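Local structure of glutathione S-transferase domain (Xanthobacter autotrophicus, 4HZ2) at residues H113-F118 and L181-Y186; E124-V129 and A151-A156; E168-G173 and V207-A212. The protein binds glutathione and probably acts as a glutathione transferase, working as a dimer of two-domain subunits. All blocks are in the same frame, centred on the assembly; numbering follows the deposited sequence. Where two conformers were deposited one is given.

Contact 1: H113-F118 and L181-Y186; sequences HEWLFF and LALFAY
L183 from helix 178-187 meets W115 and F118 of helix 107-137 in a wholly apolar, buried contact between two helices of the all-helical C-terminal domain. The short axes run roughly parallel, 28° apart, and come no nearer than 9.6 Å, so side chains rather than backbones fill the interface. In the conformer described (a second was modelled), L183 splits its two methyls between two rings. CD1 comes to CE3 of W115 at 3.7 Å, obliquely to the indole, while CD2 lies 3.9 Å from CE2 of F118, at the edge of the phenyl ring and near its plane. F118 takes part because its CG stands anti to the backbone N (chi1 165°), which carries the ring across to the leucine. Alongside, CD2 of L116 presses on CB of A182 at 3.4 Å, tighter than usual van der Waals contact; here the backbones are nearest. F117 stacks on F117 of the second subunit. From helix 178-187, the OH of Y186 bonds to the backbone N of N33 in the glutathione pocket. With only carbon meeting carbon, this part of the helix pairing probably rests on shape and exclusion of water, and it imposes little directional preference.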
# COMPACT_ATOMS: atom_id res chain seq x y z
N HIS B 113 4.47 -1.54 9.64
CA HIS B 113 4.18 -1.96 8.26
C HIS B 113 2.70 -2.15 8.04
O HIS B 113 2.18 -1.73 7.00
CB HIS B 113 4.91 -3.25 7.88
CG HIS B 113 6.40 -3.11 7.88
ND1 HIS B 113 7.24 -4.16 8.17
CD2 HIS B 113 7.20 -2.06 7.53
CE1 HIS B 113 8.50 -3.75 8.05
NE2 HIS B 113 8.50 -2.49 7.68
N GLU B 114 2.03 -2.81 8.98
CA GLU B 114 0.58 -3.07 8.85
C GLU B 114 -0.20 -1.78 8.66
O GLU B 114 -1.05 -1.68 7.77
CB GLU B 114 0.05 -3.86 10.04
CG GLU B 114 0.62 -5.25 10.13
CD GLU B 114 0.16 -5.97 11.38
OE1 GLU B 114 -0.37 -5.26 12.28
OE2 GLU B 114 0.34 -7.21 11.47
N TRP B 115 0.08 -0.78 9.49
CA TRP B 115 -0.61 0.50 9.34
C TRP B 115 -0.27 1.18 8.01
O TRP B 115 -1.13 1.85 7.42
CB TRP B 115 -0.31 1.45 10.52
CG TRP B 115 -0.94 1.03 11.77
CD1 TRP B 115 -0.31 0.70 12.95
CD2 TRP B 115 -2.36 1.02 12.05
NE1 TRP B 115 -1.26 0.40 13.93
CE2 TRP B 115 -2.51 0.64 13.41
CE3 TRP B 115 -3.50 1.29 11.29
CZ2 TRP B 115 -3.77 0.47 14.00
CZ3 TRP B 115 -4.78 1.15 11.90
CH2 TRP B 115 -4.88 0.74 13.25
N LEU B 116 0.98 1.04 7.54
CA LEU B 116 1.32 1.69 6.27
C LEU B 116 0.57 1.05 5.10
O LEU B 116 0.18 1.77 4.17
CB LEU B 116 2.84 1.60 6.00
CG LEU B 116 3.77 2.27 7.02
CD1 LEU B 116 5.22 2.07 6.62
CD2 LEU B 116 3.47 3.78 7.12
N PHE B 117 0.40 -0.28 5.10
CA PHE B 117 -0.35 -0.89 4.01
C PHE B 117 -1.85 -0.64 4.15
O PHE B 117 -2.55 -0.41 3.14
CB PHE B 117 0.01 -2.39 3.83
CG PHE B 117 1.39 -2.59 3.32
CD1 PHE B 117 1.72 -2.24 2.01
CD2 PHE B 117 2.37 -3.06 4.16
CE1 PHE B 117 3.03 -2.38 1.52
CE2 PHE B 117 3.69 -3.20 3.71
CZ PHE B 117 4.02 -2.87 2.38
N PHE B 118 -2.34 -0.67 5.39
CA PHE B 118 -3.71 -0.21 5.64
C PHE B 118 -3.93 1.19 5.08
O PHE B 118 -4.94 1.47 4.41
CB PHE B 118 -4.06 -0.27 7.14
CG PHE B 118 -5.29 0.49 7.52
CD1 PHE B 118 -6.56 -0.10 7.43
CD2 PHE B 118 -5.19 1.79 8.05
CE1 PHE B 118 -7.69 0.62 7.81
CE2 PHE B 118 -6.32 2.50 8.44
CZ PHE B 118 -7.57 1.90 8.34
N LEU B 181 2.58 9.26 11.41
CA LEU B 181 2.77 10.25 10.34
C LEU B 181 1.98 9.88 9.07
O LEU B 181 1.30 10.74 8.50
CB LEU B 181 4.26 10.42 9.99
CG LEU B 181 5.21 10.91 11.09
CD1 LEU B 181 6.64 11.13 10.56
CD2 LEU B 181 4.67 12.20 11.71
N ALA B 182 2.06 8.61 8.66
CA ALA B 182 1.42 8.18 7.43
C ALA B 182 -0.10 8.41 7.47
O ALA B 182 -0.68 8.83 6.47
CB ALA B 182 1.72 6.73 7.08
N LEU B 183 -0.73 8.12 8.61
CA LEU B 183 -2.19 8.27 8.72
C LEU B 183 -2.59 9.70 9.09
O LEU B 183 -3.73 10.13 8.83
CB LEU B 183 -2.80 7.22 9.66
CG LEU B 183 -2.89 5.85 8.95
CD1 LEU B 183 -2.76 4.67 9.91
CD2 LEU B 183 -4.14 5.73 8.08
N PHE B 184 -1.66 10.46 9.68
CA PHE B 184 -1.93 11.85 10.01
C PHE B 184 -2.03 12.71 8.75
O PHE B 184 -2.83 13.65 8.67
CB PHE B 184 -0.87 12.38 10.96
CG PHE B 184 -1.06 13.81 11.39
CD1 PHE B 184 -1.76 14.11 12.56
CD2 PHE B 184 -0.51 14.88 10.64
CE1 PHE B 184 -1.88 15.41 12.99
CE2 PHE B 184 -0.64 16.18 11.07
CZ PHE B 184 -1.35 16.45 12.24
N ALA B 185 -1.22 12.35 7.74
CA ALA B 185 -1.06 13.15 6.52
C ALA B 185 -2.41 13.64 5.99
O ALA B 185 -2.59 14.83 5.76
CB ALA B 185 -0.31 12.34 5.46
N TYR B 186 -3.34 12.72 5.74
CA TYR B 186 -4.68 13.13 5.29
C TYR B 186 -5.71 13.25 6.40
O TYR B 186 -6.64 14.04 6.29
CB TYR B 186 -5.19 12.19 4.18
CG TYR B 186 -4.42 12.39 2.90
CD1 TYR B 186 -4.69 13.47 2.05
CD2 TYR B 186 -3.41 11.52 2.54
CE1 TYR B 186 -4.00 13.65 0.86
CE2 TYR B 186 -2.71 11.69 1.36
CZ TYR B 186 -3.01 12.76 0.54
OH TYR B 186 -2.30 12.94 -0.64

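Contact 2: E124-V129 and A151-A156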
# COMPACT_ATOMS: atom_id res chain seq x y z
N GLU B 124 -6.18 5.97 2.34
CA GLU B 124 -5.84 6.99 1.34
C GLU B 124 -6.82 7.02 0.14
O GLU B 124 -7.27 8.10 -0.26
CB GLU B 124 -4.39 6.79 0.85
CG GLU B 124 -3.75 8.05 0.27
CD GLU B 124 -3.96 8.19 -1.22
OE1 GLU B 124 -4.70 7.38 -1.80
OE2 GLU B 124 -3.39 9.13 -1.81
N PRO B 125 -7.14 5.85 -0.45
CA PRO B 125 -7.99 5.92 -1.66
C PRO B 125 -9.39 6.50 -1.45
O PRO B 125 -10.09 6.78 -2.43
CB PRO B 125 -8.09 4.44 -2.11
CG PRO B 125 -6.89 3.79 -1.50
CD PRO B 125 -6.69 4.47 -0.16
N TYR B 126 -9.79 6.71 -0.19
CA TYR B 126 -11.11 7.25 0.12
C TYR B 126 -11.03 8.65 0.70
O TYR B 126 -11.76 9.55 0.28
CB TYR B 126 -11.89 6.30 1.05
CG TYR B 126 -11.85 4.92 0.48
CD1 TYR B 126 -12.43 4.64 -0.77
CD2 TYR B 126 -11.17 3.90 1.13
CE1 TYR B 126 -12.33 3.39 -1.34
CE2 TYR B 126 -11.09 2.63 0.58
CZ TYR B 126 -11.66 2.38 -0.66
OH TYR B 126 -11.59 1.13 -1.20
N ILE B 127 -10.14 8.83 1.67
CA ILE B 127 -9.97 10.11 2.37
C ILE B 127 -9.24 11.12 1.49
O ILE B 127 -9.70 12.24 1.29
CB ILE B 127 -9.20 9.96 3.71
CG1 ILE B 127 -9.84 8.88 4.59
CG2 ILE B 127 -9.14 11.29 4.46
CD1 ILE B 127 -11.23 9.22 5.07
N ALA B 128 -8.09 10.71 0.97
CA ALA B 128 -7.32 11.63 0.14
C ALA B 128 -8.11 11.95 -1.13
O ALA B 128 -8.18 13.11 -1.55
CB ALA B 128 -5.99 11.01 -0.21
N VAL B 129 -8.71 10.93 -1.73
CA VAL B 129 -9.46 11.13 -2.96
C VAL B 129 -10.69 12.04 -2.77
O VAL B 129 -10.91 12.96 -3.57
CB VAL B 129 -9.84 9.79 -3.61
CG1 VAL B 129 -10.75 10.00 -4.82
CG2 VAL B 129 -8.56 9.04 -3.99
N ALA B 151 -17.34 8.01 1.04
CA ALA B 151 -17.86 8.37 2.33
C ALA B 151 -18.00 7.12 3.18
O ALA B 151 -17.59 7.09 4.35
CB ALA B 151 -19.19 9.10 2.19
N THR B 152 -18.56 6.07 2.60
CA THR B 152 -18.75 4.81 3.33
C THR B 152 -17.43 4.14 3.71
O THR B 152 -17.19 3.79 4.88
CB THR B 152 -19.64 3.85 2.50
OG1 THR B 152 -20.90 4.50 2.22
CG2 THR B 152 -19.87 2.54 3.25
N ARG B 153 -16.50 4.06 2.75
CA ARG B 153 -15.28 3.30 3.01
C ARG B 153 -14.29 4.13 3.83
O ARG B 153 -13.54 3.57 4.64
CB ARG B 153 -14.68 2.79 1.70
CG ARG B 153 -15.58 1.76 1.00
CD ARG B 153 -14.91 1.32 -0.29
NE ARG B 153 -15.64 0.25 -0.95
CZ ARG B 153 -15.59 -1.03 -0.59
NH1 ARG B 153 -14.82 -1.42 0.42
NH2 ARG B 153 -16.30 -1.93 -1.26
N GLY B 154 -14.28 5.45 3.63
CA GLY B 154 -13.49 6.31 4.50
C GLY B 154 -13.95 6.24 5.95
O GLY B 154 -13.13 6.20 6.89
N ALA B 155 -15.28 6.26 6.16
CA ALA B 155 -15.81 6.12 7.51
C ALA B 155 -15.37 4.78 8.13
O ALA B 155 -14.99 4.73 9.29
CB ALA B 155 -17.34 6.27 7.53
N ALA B 156 -15.39 3.70 7.35
CA ALA B 156 -14.91 2.40 7.84
C ALA B 156 -13.43 2.46 8.27
O ALA B 156 -13.02 1.84 9.26
CB ALA B 156 -15.15 1.30 6.81
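Y126 and I127 of helix 107-137 close on R153 and G154 of helix 144-165 where the two helices of the C-terminal domain cross at -112°, their short axes 8.3 Å apart. The tight part is at G154. Without a side chain there, the backbones approach to 5.1 Å between the CA atoms of Y126 and G154; CD1 of I127, in one of its two modelled conformers, reaches CA of G154 at 3.7 Å, and CB of Y126 sits against the glycine N. The other part opens toward solvent and is built by R153, an exposed residue. Its CB lies over the centre of the Y126 ring, 3.5 Å from the centroid and 4° off the normal, a CH-pi contact, and its chain, extended from CG to NE, runs on over the phenol so that CD comes 3.4 Å from CZ. CB of P125 covers the opposite face of the ring. Near the hydroxyl end of the ring, NE of R153 forms a salt bridge with D149 one turn earlier. Replacing Y126 by an alanine would probably strip the arginine's aliphatic chain of the surface it lies on and set it freer to swing into solvent. The chemistry divides accordingly: the glycine lets the backbones come close, while the arginine gives its methylenes to the ring and pairs its charge with D149.

Contact 3: E168-G173 and V207-A212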
# COMPACT_ATOMS: atom_id res chain seq x y z
N GLU B 168 -5.20 2.92 22.95
CA GLU B 168 -3.79 3.31 23.04
C GLU B 168 -3.64 4.66 22.35
O GLU B 168 -4.27 4.90 21.34
CB GLU B 168 -2.91 2.30 22.30
CG GLU B 168 -2.81 0.92 22.94
CD GLU B 168 -2.13 0.93 24.30
OE1 GLU B 168 -1.42 1.92 24.63
OE2 GLU B 168 -2.30 -0.08 25.06
N PRO B 169 -2.81 5.56 22.90
CA PRO B 169 -2.70 6.91 22.31
C PRO B 169 -1.91 7.00 21.01
O PRO B 169 -2.04 8.00 20.29
CB PRO B 169 -2.00 7.72 23.42
CG PRO B 169 -1.24 6.69 24.21
CD PRO B 169 -2.17 5.50 24.23
N TRP B 170 -1.10 5.97 20.71
CA TRP B 170 -0.30 5.91 19.48
C TRP B 170 -0.63 4.67 18.68
O TRP B 170 -1.10 3.67 19.23
CB TRP B 170 1.20 5.90 19.84
CG TRP B 170 1.58 7.05 20.69
CD1 TRP B 170 1.94 7.01 22.02
CD2 TRP B 170 1.67 8.44 20.29
NE1 TRP B 170 2.24 8.29 22.47
CE2 TRP B 170 2.09 9.18 21.43
CE3 TRP B 170 1.41 9.13 19.10
CZ2 TRP B 170 2.25 10.57 21.40
CZ3 TRP B 170 1.60 10.51 19.06
CH2 TRP B 170 2.00 11.22 20.21
N LEU B 171 -0.37 4.70 17.37
CA LEU B 171 -0.70 3.53 16.53
C LEU B 171 0.13 2.27 16.85
O LEU B 171 -0.36 1.15 16.70
CB LEU B 171 -0.61 3.87 15.04
CG LEU B 171 -1.73 4.80 14.56
CD1 LEU B 171 -1.48 5.16 13.08
CD2 LEU B 171 -3.12 4.18 14.75
N VAL B 172 1.37 2.45 17.30
CA VAL B 172 2.28 1.32 17.58
C VAL B 172 3.06 1.54 18.87
O VAL B 172 3.61 2.63 19.06
CB VAL B 172 3.31 1.12 16.45
CG1 VAL B 172 4.26 -0.02 16.80
CG2 VAL B 172 2.60 0.89 15.13
N GLY B 173 3.13 0.52 19.72
CA GLY B 173 3.92 0.61 20.92
C GLY B 173 3.50 1.76 21.81
O GLY B 173 2.31 2.04 21.93
N VAL B 207 -5.18 13.07 16.53
CA VAL B 207 -4.77 14.15 15.63
C VAL B 207 -4.14 15.30 16.45
O VAL B 207 -3.05 15.78 16.12
CB VAL B 207 -5.92 14.68 14.75
CG1 VAL B 207 -5.52 16.02 14.10
CG2 VAL B 207 -6.34 13.64 13.70
N ASP B 208 -4.78 15.69 17.55
CA ASP B 208 -4.24 16.78 18.37
C ASP B 208 -2.89 16.43 19.00
O ASP B 208 -1.99 17.28 19.10
CB ASP B 208 -5.23 17.23 19.44
CG ASP B 208 -6.49 17.86 18.85
OD1 ASP B 208 -6.44 18.37 17.71
OD2 ASP B 208 -7.55 17.85 19.52
N ARG B 209 -2.76 15.18 19.45
CA ARG B 209 -1.53 14.67 20.08
C ARG B 209 -0.39 14.70 19.08
O ARG B 209 0.73 15.13 19.39
CB ARG B 209 -1.82 13.22 20.54
CG ARG B 209 -0.80 12.48 21.35
CD ARG B 209 -1.40 11.11 21.70
NE ARG B 209 -2.62 11.25 22.49
CZ ARG B 209 -3.79 10.67 22.22
NH1 ARG B 209 -3.96 9.83 21.20
NH2 ARG B 209 -4.83 10.92 23.02
N VAL B 210 -0.66 14.24 17.86
CA VAL B 210 0.39 14.24 16.84
C VAL B 210 0.74 15.68 16.48
O VAL B 210 1.93 16.03 16.38
CB VAL B 210 -0.01 13.43 15.58
CG1 VAL B 210 1.02 13.64 14.47
CG2 VAL B 210 -0.15 11.95 15.92
N ALA B 211 -0.26 16.53 16.33
CA ALA B 211 -0.01 17.93 15.94
C ALA B 211 0.84 18.68 16.97
O ALA B 211 1.54 19.64 16.64
CB ALA B 211 -1.32 18.68 15.70
N ALA B 212 0.77 18.24 18.23
CA ALA B 212 1.51 18.90 19.30
C ALA B 212 2.96 18.44 19.41
O ALA B 212 3.76 19.04 20.15
CB ALA B 212 0.80 18.71 20.63
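R209 extends from helix 201-211 with CG anti to the backbone N, stays straight through chi2, then bends at chi3 (-60°); this turn lays its methylenes over the indole of W170 and brings the guanidinium back to P169. W170 meets it with CG beside its own backbone N, which carries the six-membered ring out to the helix. CG of R209 comes 3.3 Å from CH2 of W170, and CD stands over the face of the same ring, 3.8 Å from its centroid and not far off the normal, a CH-pi contact. The guanidinium does not stack on the indole, since the two planes are 79° apart. CB of P169 lies over one face of the guanidinium instead, toward its rim, 3.6 Å from NH1. The same nitrogen donates to O of P169 at 2.8 Å. That hydrogen bond is bent, 135° at the hydrogen; it meets a lone pair in the carbonyl plane, but the oxygen lies well out of the guanidinium plane. Here the loop that links helix 144-165 to helix 178-187 in the C-terminal domain of the glutathione transferase fold is tied to helix 201-211, away from the glutathione site. Toward the interior the contact becomes apolar: CG2 of V210 touches CZ3 of W170 at 3.9 Å, at the edge of the ring, and V210 also packs on F184. The loop is also held by hydrogen bonds of its backbone to side chains: O of W170 with NE2 of H164, and N of L171 with OD1 of D180.

All three contacts belong to the helical C-terminal domain. Contacts 1 and 2 share helix 107-137, their centres about 13 Å apart, and meet where Y186 packs on A128, E124 and I127; both also touch the second subunit, placing this helix between the domain interior and the dimer interface. Contact 2 closes within the span of chain that contact 1 brackets. Contacts 1 and 3, centres about 12 Å apart, alternate along the sequence; they join through L183 on L171, F184 on V207 and V210, and a weak W115 to L171 bond. Contacts 2 and 3, centres about 20 Å apart and successive in the chain, do not touch; contact 1, which holds Y186 of the glutathione pocket, touches both.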